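PDB 6TFO: copper-containing nitrite reductase from Hyphomicrobium denitrificans 1NES1, which probably catalyses the one-electron reduction of nitrite to nitric oxide and water, drawing its electrons from a c-type cytochrome and using copper ions. Local coordinates for residues C[144-149]-C[174-179]; C[187-192]-C[220-225]; C[258-263]-C[277-282]; C[270-275]-C[359-364]. All blocks are in the same frame, centred on the assembly; numbering follows the deposited sequence.

Interaction 1 of 4, residues C[144-149]-C[174-179]; sequences TAADIT and VELKGQ
Gln179 holds the loop at Thr144 and Ala145 through a single side-chain oxygen. Gln179 OE1 accepts from Thr144 N at 2.8 Å, and Ala145 N donates to the same Gln179 OE1 at 3.0 Å. The two donors approach differently: Ala145 N comes almost straight down the carbonyl bond, whereas Thr144 N stands 43° above the amide plane. CG lies anti to the backbone N (chi1 -159°), and a bend at the next bond brings the amide to both donors. NE2 of the same amide donates to Asp181 O and to a water, so both ends of the group are engaged and its rotation is fixed.

The backbones meet where Gln179 N donates to Ala146 O at 3.1 Å. The CA of Gly178 also closes on this oxygen, in a CA-H...O contact. One bridge is all that forms, because the loop runs across the strand at 107° instead of alongside it. Further on, a water carries the link from Ile148 N to Gln179 O.

Packing completes the contact. The Ala145 methyl rests on the carbonyl carbon of Gly178, 3.5 Å away, and Ile148 CG2 slides past Leu176 CD2 at 3.9 Å. Ile148 CG1 lies against Gly178 CA, where a side chain on the glycine would collide with it.

Polar bonds thus pin the loop near Thr144 and apolar contacts seat it near Ile148, which fastens the connection following strand 128-134 onto strand 166-181.

Interaction 2 of 4, residues C[187-192]-C[220-225]; sequences TYWTFN and MIHSVD. With CU (copper (II) ion), chain J.
His222, which turns its ring edge toward Trp189, is gripped at both nitrogens. ND1 binds a copper ion at 2.0 Å, and NE2 donates to Glu175 OE1, a carboxylate oxygen that also accepts the backbone N of Met220. Metal on one side and acceptor on the other fix the imidazole's rotation, and the carboxylate would probably strengthen the ring's electron donation to copper.

The two rings form an offset edge-to-face pair, their planes at 73°. His222 CE1 is the closest atom, 4.0 Å from Trp189 CE3. Farther along the indole, Met220 CG lies over one face of the six-membered ring, toward its rim, with CG 3.6 Å from Trp189 CH2. This is a CH-pi contact; a bend at chi2 (-51°) carries SD back to an oblique Met-aromatic position, 5.3 Å from the centre of that ring. An alanine in place of Trp189 is likely to leave the edge of His222 and the Met220 chain without their shared aromatic surface, opening a gap beside the copper ligand.

Phe191 makes the second patch. Its CZ reaches Ser223 O at 3.5 Å, the oxygen lying at the ring edge, and meets Val224 CB at 4.1 Å.

Cys263, His271 and Met276 complete the copper site, a type 1 centre of the cupredoxin kind. Strand 184-191 supplies the aromatic side chains facing the loop 220-225, strand 166-181 brings Glu175, helix 268-274 packs on Trp189 and Met220, and Thr102 of the second subunit packs against both.

Interaction 3 of 4, residues C[258-263]-C[277-282]; sequences IFVYHC and YGLLLV. With CU (copper (II) ion), chain K; CU (copper (II) ion), chain J.
Two antiparallel strands of a cupredoxin sheet, 257-262 and 277-283, pair here and run into two copper ligands, His262 at the strand end and Cys263 just after it. Phe259 and Leu280 form a hydrogen-bonded pair, with Phe259 N to Leu280 O and Leu280 N to Phe259 O both 2.7 Å. Tyr261 and Gly278 form the next, Tyr261 N reaching Gly278 O at 2.8 Å.

With CG set between its backbone N and carbonyl carbon (chi1 71°), the Tyr261 ring folds across the neighbouring strand. Gly278 CA lies over one face, 3.8 Å from the centre of the Tyr261 ring, where any side chain on the glycine would strike it. The hydroxyl reaches Pro198 O. A serine in place of Tyr261 would probably leave Gly278 uncovered and Pro198 O without this partner. On the other face of the sheet, Ile258 CD1 touches Leu279 CD1.

His262 ND1 donates to Cys263 O at 2.8 Å in the ring plane, steering NE2 to one copper, 2.0 Å away, which His227, a water and His419 of the second subunit complete. Cys263 SG binds the other at 2.1 Å. Adjacent residues therefore tie the type 1 and type 2 coppers together, the electron path established for copper nitrite reductases.

Interaction 4 of 4, residues C[270-275]-C[359-364]; sequences NHITNG and GGPNFT. With CU (copper (II) ion), chain J.
Ile272 carries the tight part of the contact, pressing one branch into the bend at Gly359 to Pro361. CG2, anti to the backbone N of its own residue, comes within 3.2 Å of Gly359 O and 3.7 Å of Pro361 N, and it also meets Pro361 CB at 3.8 Å. The cis peptide before Pro361 and the positive phi of Gly360 (90°) bend the chain so that carbonyl and proline ring face the same methyl.

Beside this, the packing is thinner. Thr273 adds a lighter touch, CB to Pro361 CD at 3.9 Å, and spends its hydroxyl on Glu301 O. Beyond Pro361 the chain moves away from helix 268-274: the Asn362 side chain does not touch segment 270-275, and its amide bonds to Tyr303 and to Ser422 of the second subunit. Phe363 and Thr364, partly exposed, lie farther still.

The helix ends in a Schellman motif at Gly275, whose N makes two weak bonds, to His271 O and Ile272 O. From the helix side turned from Pro361, His271 ND1 binds copper at 2.1 Å. Such a histidine, in the connection, here a short helix, between the last two strands of the domain, is the hallmark of a cupredoxin type 1 copper site.

How the interactions relate
Interactions 1 and 2 close before interactions 3 and 4, which interleave along the chain because helix 268-274 comes between the paired strands of interaction 3 in sequence. The centres of 1 and 2 are about 13 Å apart on one sheet, where strands 166-181 and 184-191 are neighbours. Interactions 2, 3 and 4 lie about 12 to 14 Å from one another, and each contributes a ligand to the same copper, whereas 1 and 3 are about 21 Å apart without touching. Thus 144-149 brings in the connection from the N-terminal cupredoxin domain, 359-364 belongs to the following one, and the middle domain receives both, with the type 1 copper at interactions 2 to 4, next to the subunit interface.

Interaction 1 of 4, residues C[144-149]-C[174-179]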
loop_
_atom_site.group_PDB
_atom_site.type_symbol
_atom_site.label_atom_id
_atom_site.label_comp_id
_atom_site.label_asym_id
_atom_site.label_seq_id
_atom_site.Cartn_x
_atom_site.Cartn_y
_atom_site.Cartn_z
ATOM N N THR C 144 32.665 17.360 12.419
ATOM C CA THR C 144 32.519 17.951 11.069
ATOM C C THR C 144 32.041 19.392 11.205
ATOM O O THR C 144 32.427 20.212 10.362
ATOM C CB THR C 144 31.481 17.120 10.308
ATOM O OG1 THR C 144 32.246 16.050 9.771
ATOM C CG2 THR C 144 30.710 17.851 9.226
ATOM N N ALA C 145 31.206 19.665 12.222
ATOM C CA ALA C 145 30.536 20.964 12.472
ATOM C C ALA C 145 31.035 21.566 13.790
ATOM O O ALA C 145 31.730 20.838 14.558
ATOM C CB ALA C 145 29.048 20.756 12.479
ATOM N N ALA C 146 30.699 22.838 14.034
ATOM C CA ALA C 146 31.041 23.592 15.263
ATOM C C ALA C 146 30.514 22.828 16.480
ATOM O O ALA C 146 29.409 22.223 16.371
ATOM C CB ALA C 146 30.462 24.983 15.205
ATOM N N ASP C 147 31.285 22.812 17.574
ATOM C CA ASP C 147 30.800 22.389 18.916
ATOM C C ASP C 147 29.853 23.482 19.421
ATOM O O ASP C 147 30.354 24.585 19.680
ATOM C CB ASP C 147 31.964 22.132 19.875
ATOM C CG ASP C 147 31.555 22.093 21.337
ATOM O OD1 ASP C 147 30.397 21.750 21.616
ATOM O OD2 ASP C 147 32.392 22.414 22.180
ATOM N N ILE C 148 28.548 23.192 19.533
ATOM C CA ILE C 148 27.500 24.172 19.963
ATOM C C ILE C 148 27.080 23.924 21.428
ATOM O O ILE C 148 26.162 24.620 21.928
ATOM C CB ILE C 148 26.299 24.162 18.989
ATOM C CG1 ILE C 148 25.735 22.764 18.711
ATOM C CG2 ILE C 148 26.680 24.875 17.702
ATOM C CD1 ILE C 148 25.030 22.118 19.871
ATOM N N THR C 149 27.721 22.980 22.111
ATOM C CA THR C 149 27.426 22.641 23.523
ATOM C C THR C 149 28.023 23.716 24.442
ATOM O O THR C 149 29.263 23.891 24.441
ATOM C CB THR C 149 27.948 21.243 23.861
ATOM O OG1 THR C 149 27.158 20.322 23.104
ATOM C CG2 THR C 149 27.887 20.924 25.341
ATOM N N VAL C 174 22.913 33.695 15.987
ATOM C CA VAL C 174 23.767 33.018 14.972
ATOM C C VAL C 174 23.108 31.700 14.551
ATOM O O VAL C 174 22.814 30.877 15.450
ATOM C CB VAL C 174 25.176 32.761 15.523
ATOM C CG1 VAL C 174 26.013 31.946 14.553
ATOM C CG2 VAL C 174 25.870 34.060 15.896
ATOM N N GLU C 175 22.874 31.534 13.241
ATOM C CA GLU C 175 22.416 30.268 12.607
ATOM C C GLU C 175 23.671 29.537 12.134
ATOM O O GLU C 175 24.539 30.184 11.491
ATOM C CB GLU C 175 21.458 30.553 11.457
ATOM C CG GLU C 175 20.272 31.416 11.849
ATOM C CD GLU C 175 19.398 31.882 10.699
ATOM O OE1 GLU C 175 18.352 32.511 10.944
ATOM O OE2 GLU C 175 19.784 31.643 9.565
ATOM N N LEU C 176 23.836 28.275 12.519
ATOM C CA LEU C 176 25.082 27.536 12.188
ATOM C C LEU C 176 24.865 26.034 12.370
ATOM O O LEU C 176 24.015 25.647 13.188
ATOM C CB LEU C 176 26.240 28.052 13.047
ATOM C CG LEU C 176 26.421 27.383 14.409
ATOM C CD1 LEU C 176 27.717 27.836 15.061
ATOM C CD2 LEU C 176 25.262 27.677 15.338
ATOM N N LYS C 177 25.601 25.241 11.590
ATOM C CA LYS C 177 25.620 23.765 11.683
ATOM C C LYS C 177 26.399 23.406 12.936
ATOM O O LYS C 177 27.472 24.013 13.162
ATOM C CB LYS C 177 26.271 23.117 10.460
ATOM C CG LYS C 177 25.331 22.891 9.288
ATOM C CD LYS C 177 26.060 22.591 7.994
ATOM C CE LYS C 177 25.276 22.989 6.760
ATOM N NZ LYS C 177 26.159 23.063 5.574
ATOM N N GLY C 178 25.869 22.449 13.688
ATOM C CA GLY C 178 26.457 21.969 14.947
ATOM C C GLY C 178 26.540 20.467 14.961
ATOM O O GLY C 178 25.801 19.838 14.193
ATOM N N GLN C 179 27.450 19.920 15.763
ATOM C CA GLN C 179 27.631 18.463 15.942
ATOM C C GLN C 179 26.565 17.967 16.933
ATOM O O GLN C 179 26.770 18.095 18.156
ATOM C CB GLN C 179 29.072 18.209 16.387
ATOM C CG GLN C 179 29.548 16.791 16.140
ATOM C CD GLN C 179 29.794 16.534 14.670
ATOM O OE1 GLN C 179 30.255 17.412 13.927
ATOM N NE2 GLN C 179 29.480 15.328 14.225
HETATM O O HOH W 1 29.907 14.622 11.488
HETATM O O HOH W 2 29.490 25.057 12.096
HETATM O O HOH W 3 28.026 20.499 19.708
#

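Interaction 2 of 4, residues C[187-192]-C[220-225]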
loop_
_atom_site.group_PDB
_atom_site.type_symbol
_atom_site.label_atom_id
_atom_site.label_comp_id
_atom_site.label_asym_id
_atom_site.label_seq_id
_atom_site.Cartn_x
_atom_site.Cartn_y
_atom_site.Cartn_z
ATOM N N THR C 187 21.271 22.039 11.786
ATOM C CA THR C 187 21.389 23.508 11.680
ATOM C C THR C 187 20.730 24.078 12.930
ATOM O O THR C 187 19.485 24.040 13.031
ATOM C CB THR C 187 20.821 24.051 10.364
ATOM O OG1 THR C 187 21.656 23.552 9.318
ATOM C CG2 THR C 187 20.778 25.561 10.312
ATOM N N TYR C 188 21.570 24.518 13.868
ATOM C CA TYR C 188 21.158 25.187 15.115
ATOM C C TYR C 188 20.952 26.673 14.834
ATOM O O TYR C 188 21.670 27.261 13.968
ATOM C CB TYR C 188 22.210 24.968 16.197
ATOM C CG TYR C 188 22.315 23.550 16.702
ATOM C CD1 TYR C 188 23.126 22.627 16.072
ATOM C CD2 TYR C 188 21.610 23.133 17.822
ATOM C CE1 TYR C 188 23.261 21.336 16.558
ATOM C CE2 TYR C 188 21.730 21.847 18.317
ATOM C CZ TYR C 188 22.554 20.946 17.680
ATOM O OH TYR C 188 22.640 19.664 18.133
ATOM N N TRP C 189 19.957 27.237 15.518
ATOM C CA TRP C 189 19.799 28.688 15.770
ATOM C C TRP C 189 20.115 28.954 17.248
ATOM O O TRP C 189 19.562 28.247 18.106
ATOM C CB TRP C 189 18.390 29.165 15.390
ATOM C CG TRP C 189 17.978 28.834 13.993
ATOM C CD1 TRP C 189 18.792 28.462 12.969
ATOM C CD2 TRP C 189 16.648 28.908 13.450
ATOM N NE1 TRP C 189 18.053 28.264 11.837
ATOM C CE2 TRP C 189 16.734 28.520 12.099
ATOM C CE3 TRP C 189 15.396 29.238 13.967
ATOM C CZ2 TRP C 189 15.619 28.467 11.265
ATOM C CZ3 TRP C 189 14.294 29.195 13.139
ATOM C CH2 TRP C 189 14.407 28.815 11.805
ATOM N N THR C 190 20.974 29.933 17.536
ATOM C CA THR C 190 21.554 30.130 18.889
ATOM C C THR C 190 21.652 31.610 19.256
ATOM O O THR C 190 21.646 32.481 18.362
ATOM C CB THR C 190 22.958 29.529 18.976
ATOM O OG1 THR C 190 23.818 30.324 18.160
ATOM C CG2 THR C 190 22.991 28.080 18.545
ATOM N N PHE C 191 21.774 31.851 20.563
ATOM C CA PHE C 191 22.380 33.074 21.138
ATOM C C PHE C 191 23.876 32.763 21.313
ATOM O O PHE C 191 24.212 31.830 22.068
ATOM C CB PHE C 191 21.629 33.444 22.415
ATOM C CG PHE C 191 20.161 33.763 22.247
ATOM C CD1 PHE C 191 19.750 34.968 21.723
ATOM C CD2 PHE C 191 19.193 32.889 22.696
ATOM C CE1 PHE C 191 18.401 35.284 21.634
ATOM C CE2 PHE C 191 17.846 33.192 22.612
ATOM C CZ PHE C 191 17.446 34.398 22.091
ATOM N N ASN C 192 24.728 33.438 20.530
ATOM C CA ASN C 192 26.203 33.450 20.692
ATOM C C ASN C 192 26.785 32.070 20.386
ATOM O O ASN C 192 27.820 31.714 20.969
ATOM C CB ASN C 192 26.572 33.993 22.076
ATOM C CG ASN C 192 26.273 35.472 22.155
ATOM O OD1 ASN C 192 25.119 35.882 22.224
ATOM N ND2 ASN C 192 27.305 36.284 22.018
ATOM N N MET C 220 16.800 34.069 9.078
ATOM C CA MET C 220 15.570 34.416 9.833
ATOM C C MET C 220 15.775 35.686 10.664
ATOM O O MET C 220 16.902 35.951 11.128
ATOM C CB MET C 220 15.147 33.272 10.758
ATOM C CG MET C 220 15.102 31.935 10.069
ATOM S SD MET C 220 14.148 31.993 8.555
ATOM C CE MET C 220 14.331 30.276 8.058
ATOM N N ILE C 221 14.690 36.436 10.832
ATOM C CA ILE C 221 14.504 37.415 11.938
ATOM C C ILE C 221 14.697 36.651 13.261
ATOM O O ILE C 221 14.294 35.483 13.346
ATOM C CB ILE C 221 13.118 38.098 11.808
ATOM C CG1 ILE C 221 12.984 38.928 10.523
ATOM C CG2 ILE C 221 12.806 38.933 13.044
ATOM C CD1 ILE C 221 11.564 39.351 10.189
ATOM N N HIS C 222 15.357 37.253 14.245
ATOM C CA HIS C 222 15.452 36.717 15.631
ATOM C C HIS C 222 15.063 37.792 16.650
ATOM O O HIS C 222 15.039 38.995 16.301
ATOM C CB HIS C 222 16.849 36.154 15.897
ATOM C CG HIS C 222 17.127 34.966 15.052
ATOM N ND1 HIS C 222 16.515 33.769 15.279
ATOM C CD2 HIS C 222 17.892 34.813 13.954
ATOM C CE1 HIS C 222 16.911 32.909 14.370
ATOM N NE2 HIS C 222 17.768 33.525 13.548
ATOM N N SER C 223 14.782 37.358 17.875
ATOM C CA SER C 223 14.243 38.202 18.961
ATOM C C SER C 223 14.617 37.587 20.315
ATOM O O SER C 223 15.339 36.570 20.335
ATOM C CB SER C 223 12.752 38.344 18.798
ATOM O OG SER C 223 12.120 37.076 18.927
ATOM N N VAL C 224 14.156 38.191 21.410
ATOM C CA VAL C 224 14.289 37.576 22.757
ATOM C C VAL C 224 13.125 38.028 23.634
ATOM O O VAL C 224 12.764 39.216 23.597
ATOM C CB VAL C 224 15.652 37.883 23.385
ATOM C CG1 VAL C 224 15.871 39.369 23.551
ATOM C CG2 VAL C 224 15.828 37.158 24.701
ATOM N N ASP C 225 12.535 37.053 24.321
ATOM C CA ASP C 225 11.554 37.187 25.420
ATOM C C ASP C 225 12.296 36.676 26.651
ATOM O O ASP C 225 12.782 35.529 26.591
ATOM C CB ASP C 225 10.283 36.402 25.076
ATOM C CG ASP C 225 9.318 36.104 26.212
ATOM O OD1 ASP C 225 9.555 36.606 27.314
ATOM O OD2 ASP C 225 8.328 35.354 25.972
HETATM CU CU CU J . 15.117 33.107 16.602
#

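Interaction 3 of 4, residues C[258-263]-C[277-282]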
loop_
_atom_site.group_PDB
_atom_site.type_symbol
_atom_site.label_atom_id
_atom_site.label_comp_id
_atom_site.label_asym_id
_atom_site.label_seq_id
_atom_site.Cartn_x
_atom_site.Cartn_y
_atom_site.Cartn_z
ATOM N N ILE C 258 14.927 32.691 38.750
ATOM C CA ILE C 258 15.747 32.013 37.709
ATOM C C ILE C 258 14.829 31.845 36.485
ATOM O O ILE C 258 13.850 31.090 36.535
ATOM C CB ILE C 258 16.390 30.721 38.264
ATOM C CG1 ILE C 258 17.252 30.033 37.205
ATOM C CG2 ILE C 258 15.364 29.776 38.884
ATOM C CD1 ILE C 258 18.409 30.867 36.736
ATOM N N PHE C 259 15.067 32.650 35.458
ATOM C CA PHE C 259 14.120 32.865 34.337
ATOM C C PHE C 259 14.686 32.238 33.060
ATOM O O PHE C 259 15.875 32.466 32.755
ATOM C CB PHE C 259 13.859 34.364 34.170
ATOM C CG PHE C 259 13.178 34.984 35.360
ATOM C CD1 PHE C 259 11.832 34.753 35.604
ATOM C CD2 PHE C 259 13.885 35.779 36.248
ATOM C CE1 PHE C 259 11.202 35.317 36.701
ATOM C CE2 PHE C 259 13.257 36.342 37.347
ATOM C CZ PHE C 259 11.919 36.103 37.577
ATOM N N VAL C 260 13.888 31.460 32.328
ATOM C CA VAL C 260 14.311 31.072 30.952
ATOM C C VAL C 260 14.033 32.294 30.076
ATOM O O VAL C 260 13.034 33.001 30.337
ATOM C CB VAL C 260 13.718 29.756 30.403
ATOM C CG1 VAL C 260 12.874 28.980 31.405
ATOM C CG2 VAL C 260 13.002 29.945 29.071
ATOM N N TYR C 261 14.986 32.619 29.207
ATOM C CA TYR C 261 14.775 33.514 28.043
ATOM C C TYR C 261 14.875 32.641 26.781
ATOM O O TYR C 261 15.527 31.548 26.826
ATOM C CB TYR C 261 15.754 34.688 28.060
ATOM C CG TYR C 261 17.195 34.361 27.749
ATOM C CD1 TYR C 261 18.077 33.982 28.747
ATOM C CD2 TYR C 261 17.690 34.458 26.451
ATOM C CE1 TYR C 261 19.404 33.695 28.466
ATOM C CE2 TYR C 261 19.018 34.177 26.160
ATOM C CZ TYR C 261 19.883 33.804 27.175
ATOM O OH TYR C 261 21.200 33.519 26.921
ATOM N N HIS C 262 14.190 33.063 25.717
ATOM C CA HIS C 262 14.107 32.337 24.416
ATOM C C HIS C 262 13.811 33.344 23.306
ATOM O O HIS C 262 13.245 34.416 23.603
ATOM C CB HIS C 262 13.077 31.194 24.458
ATOM C CG HIS C 262 11.680 31.590 24.819
ATOM N ND1 HIS C 262 10.831 32.239 23.930
ATOM C CD2 HIS C 262 10.966 31.405 25.959
ATOM C CE1 HIS C 262 9.665 32.465 24.509
ATOM N NE2 HIS C 262 9.725 31.962 25.773
ATOM N N CYS C 263 14.155 32.990 22.075
ATOM C CA CYS C 263 13.681 33.707 20.864
ATOM C C CYS C 263 12.143 33.686 20.835
ATOM O O CYS C 263 11.547 32.709 21.313
ATOM C CB CYS C 263 14.278 33.080 19.612
ATOM S SG CYS C 263 13.874 33.989 18.102
ATOM N N TYR C 277 17.396 29.284 23.496
ATOM C CA TYR C 277 16.960 29.383 24.910
ATOM C C TYR C 277 18.173 29.496 25.836
ATOM O O TYR C 277 19.255 29.000 25.492
ATOM C CB TYR C 277 16.069 28.193 25.282
ATOM C CG TYR C 277 16.581 26.817 24.915
ATOM C CD1 TYR C 277 17.382 26.089 25.787
ATOM C CD2 TYR C 277 16.194 26.200 23.732
ATOM C CE1 TYR C 277 17.808 24.799 25.484
ATOM C CE2 TYR C 277 16.609 24.910 23.414
ATOM C CZ TYR C 277 17.409 24.201 24.298
ATOM O OH TYR C 277 17.822 22.939 23.996
ATOM N N GLY C 278 17.970 30.128 26.998
ATOM C CA GLY C 278 18.980 30.337 28.056
ATOM C C GLY C 278 18.345 30.733 29.374
ATOM O O GLY C 278 17.090 30.810 29.454
ATOM N N LEU C 279 19.174 30.983 30.386
ATOM C CA LEU C 279 18.714 31.357 31.755
ATOM C C LEU C 279 19.196 32.770 32.101
ATOM O O LEU C 279 20.350 33.109 31.772
ATOM C CB LEU C 279 19.242 30.333 32.762
ATOM C CG LEU C 279 18.533 28.982 32.792
ATOM C CD1 LEU C 279 19.131 28.097 33.872
ATOM C CD2 LEU C 279 17.037 29.129 33.004
ATOM N N LEU C 280 18.298 33.565 32.686
ATOM C CA LEU C 280 18.537 34.869 33.369
ATOM C C LEU C 280 18.288 34.667 34.867
ATOM O O LEU C 280 17.112 34.402 35.226
ATOM C CB LEU C 280 17.570 35.927 32.808
ATOM C CG LEU C 280 17.563 37.276 33.520
ATOM C CD1 LEU C 280 18.932 37.951 33.382
ATOM C CD2 LEU C 280 16.445 38.159 32.994
ATOM N N LEU C 281 19.343 34.750 35.682
ATOM C CA LEU C 281 19.250 34.847 37.172
ATOM C C LEU C 281 19.154 36.322 37.551
ATOM O O LEU C 281 20.123 37.074 37.261
ATOM C CB LEU C 281 20.477 34.207 37.835
ATOM C CG LEU C 281 20.492 34.203 39.362
ATOM C CD1 LEU C 281 19.313 33.442 39.932
ATOM C CD2 LEU C 281 21.792 33.608 39.880
ATOM N N VAL C 282 18.013 36.723 38.111
ATOM C CA VAL C 282 17.857 38.021 38.826
ATOM C C VAL C 282 18.064 37.722 40.316
ATOM O O VAL C 282 17.149 37.181 40.949
ATOM C CB VAL C 282 16.502 38.671 38.513
ATOM C CG1 VAL C 282 16.364 40.029 39.166
ATOM C CG2 VAL C 282 16.299 38.795 37.015
HETATM CU CU CU K . 8.288 32.166 27.115
HETATM CU CU CU J . 15.117 33.107 16.602
HETATM O O HOH W 4 6.652 33.137 26.283
#

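Interaction 4 of 4, residues C[270-275]-C[359-364]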
loop_
_atom_site.group_PDB
_atom_site.type_symbol
_atom_site.label_atom_id
_atom_site.label_comp_id
_atom_site.label_asym_id
_atom_site.label_seq_id
_atom_site.Cartn_x
_atom_site.Cartn_y
_atom_site.Cartn_z
ATOM N N ASN C 270 9.847 26.539 16.715
ATOM C CA ASN C 270 10.933 26.236 15.745
ATOM C C ASN C 270 12.228 26.875 16.247
ATOM O O ASN C 270 13.245 26.163 16.361
ATOM C CB ASN C 270 10.574 26.709 14.331
ATOM C CG ASN C 270 11.563 26.286 13.261
ATOM O OD1 ASN C 270 12.490 25.513 13.518
ATOM N ND2 ASN C 270 11.364 26.788 12.052
ATOM N N HIS C 271 12.188 28.174 16.534
ATOM C CA HIS C 271 13.342 28.941 17.080
ATOM C C HIS C 271 13.835 28.279 18.374
ATOM O O HIS C 271 15.050 28.182 18.565
ATOM C CB HIS C 271 12.948 30.408 17.249
ATOM C CG HIS C 271 12.801 31.110 15.946
ATOM N ND1 HIS C 271 13.784 31.931 15.445
ATOM C CD2 HIS C 271 11.808 31.106 15.036
ATOM C CE1 HIS C 271 13.405 32.403 14.274
ATOM N NE2 HIS C 271 12.191 31.921 14.012
ATOM N N ILE C 272 12.925 27.774 19.203
ATOM C CA ILE C 272 13.302 27.141 20.498
ATOM C C ILE C 272 13.968 25.785 20.238
ATOM O O ILE C 272 15.130 25.637 20.682
ATOM C CB ILE C 272 12.116 27.090 21.475
ATOM C CG1 ILE C 272 11.774 28.497 21.977
ATOM C CG2 ILE C 272 12.397 26.135 22.631
ATOM C CD1 ILE C 272 10.448 28.575 22.704
ATOM N N THR C 273 13.325 24.853 19.517
ATOM C CA THR C 273 13.911 23.505 19.233
ATOM C C THR C 273 15.314 23.649 18.629
ATOM O O THR C 273 16.191 22.806 18.943
ATOM C CB THR C 273 13.020 22.617 18.346
ATOM O OG1 THR C 273 13.685 21.359 18.217
ATOM C CG2 THR C 273 12.749 23.179 16.971
ATOM N N ASN C 274 15.522 24.674 17.799
ATOM C CA ASN C 274 16.786 24.883 17.043
ATOM C C ASN C 274 17.900 25.343 17.979
ATOM O O ASN C 274 19.067 25.192 17.580
ATOM C CB ASN C 274 16.573 25.840 15.871
ATOM C CG ASN C 274 15.992 25.147 14.653
ATOM O OD1 ASN C 274 15.870 25.761 13.602
ATOM N ND2 ASN C 274 15.610 23.891 14.790
ATOM N N GLY C 275 17.551 25.911 19.143
ATOM C CA GLY C 275 18.473 26.066 20.289
ATOM C C GLY C 275 18.451 27.442 20.937
ATOM O O GLY C 275 19.380 27.700 21.747
ATOM N N GLY C 359 14.240 24.696 28.029
ATOM C CA GLY C 359 13.913 25.404 26.776
ATOM C C GLY C 359 12.726 24.740 26.108
ATOM O O GLY C 359 11.765 25.455 25.714
ATOM N N GLY C 360 12.757 23.410 26.050
ATOM C CA GLY C 360 11.668 22.587 25.481
ATOM C C GLY C 360 11.875 22.346 23.990
ATOM O O GLY C 360 12.907 21.796 23.611
ATOM N N PRO C 361 10.941 22.766 23.100
ATOM C CA PRO C 361 9.786 23.589 23.463
ATOM C C PRO C 361 8.566 22.936 24.129
ATOM O O PRO C 361 7.673 23.678 24.472
ATOM C CB PRO C 361 9.285 24.066 22.093
ATOM C CG PRO C 361 9.598 22.917 21.184
ATOM C CD PRO C 361 10.970 22.479 21.659
ATOM N N ASN C 362 8.518 21.609 24.287
ATOM C CA ASN C 362 7.213 20.942 24.544
ATOM C C ASN C 362 7.182 20.101 25.822
ATOM O O ASN C 362 6.093 20.073 26.408
ATOM C CB ASN C 362 6.798 20.130 23.328
ATOM C CG ASN C 362 6.391 21.045 22.199
ATOM O OD1 ASN C 362 5.640 21.981 22.415
ATOM N ND2 ASN C 362 6.872 20.778 21.001
ATOM N N PHE C 363 8.285 19.457 26.232
ATOM C CA PHE C 363 8.283 18.389 27.261
ATOM C C PHE C 363 8.754 18.894 28.644
ATOM O O PHE C 363 9.802 19.589 28.746
ATOM C CB PHE C 363 9.143 17.225 26.777
ATOM C CG PHE C 363 8.462 16.380 25.741
ATOM C CD1 PHE C 363 8.392 16.798 24.425
ATOM C CD2 PHE C 363 7.842 15.195 26.094
ATOM C CE1 PHE C 363 7.729 16.035 23.484
ATOM C CE2 PHE C 363 7.178 14.439 25.147
ATOM C CZ PHE C 363 7.133 14.854 23.847
ATOM N N THR C 364 8.027 18.473 29.689
ATOM C CA THR C 364 8.332 18.676 31.132
ATOM C C THR C 364 9.377 17.646 31.572
ATOM O O THR C 364 9.166 16.443 31.364
ATOM C CB THR C 364 7.041 18.581 31.955
ATOM O OG1 THR C 364 6.194 19.662 31.550
ATOM C CG2 THR C 364 7.260 18.685 33.445
HETATM CU CU CU J . 15.117 33.107 16.602
#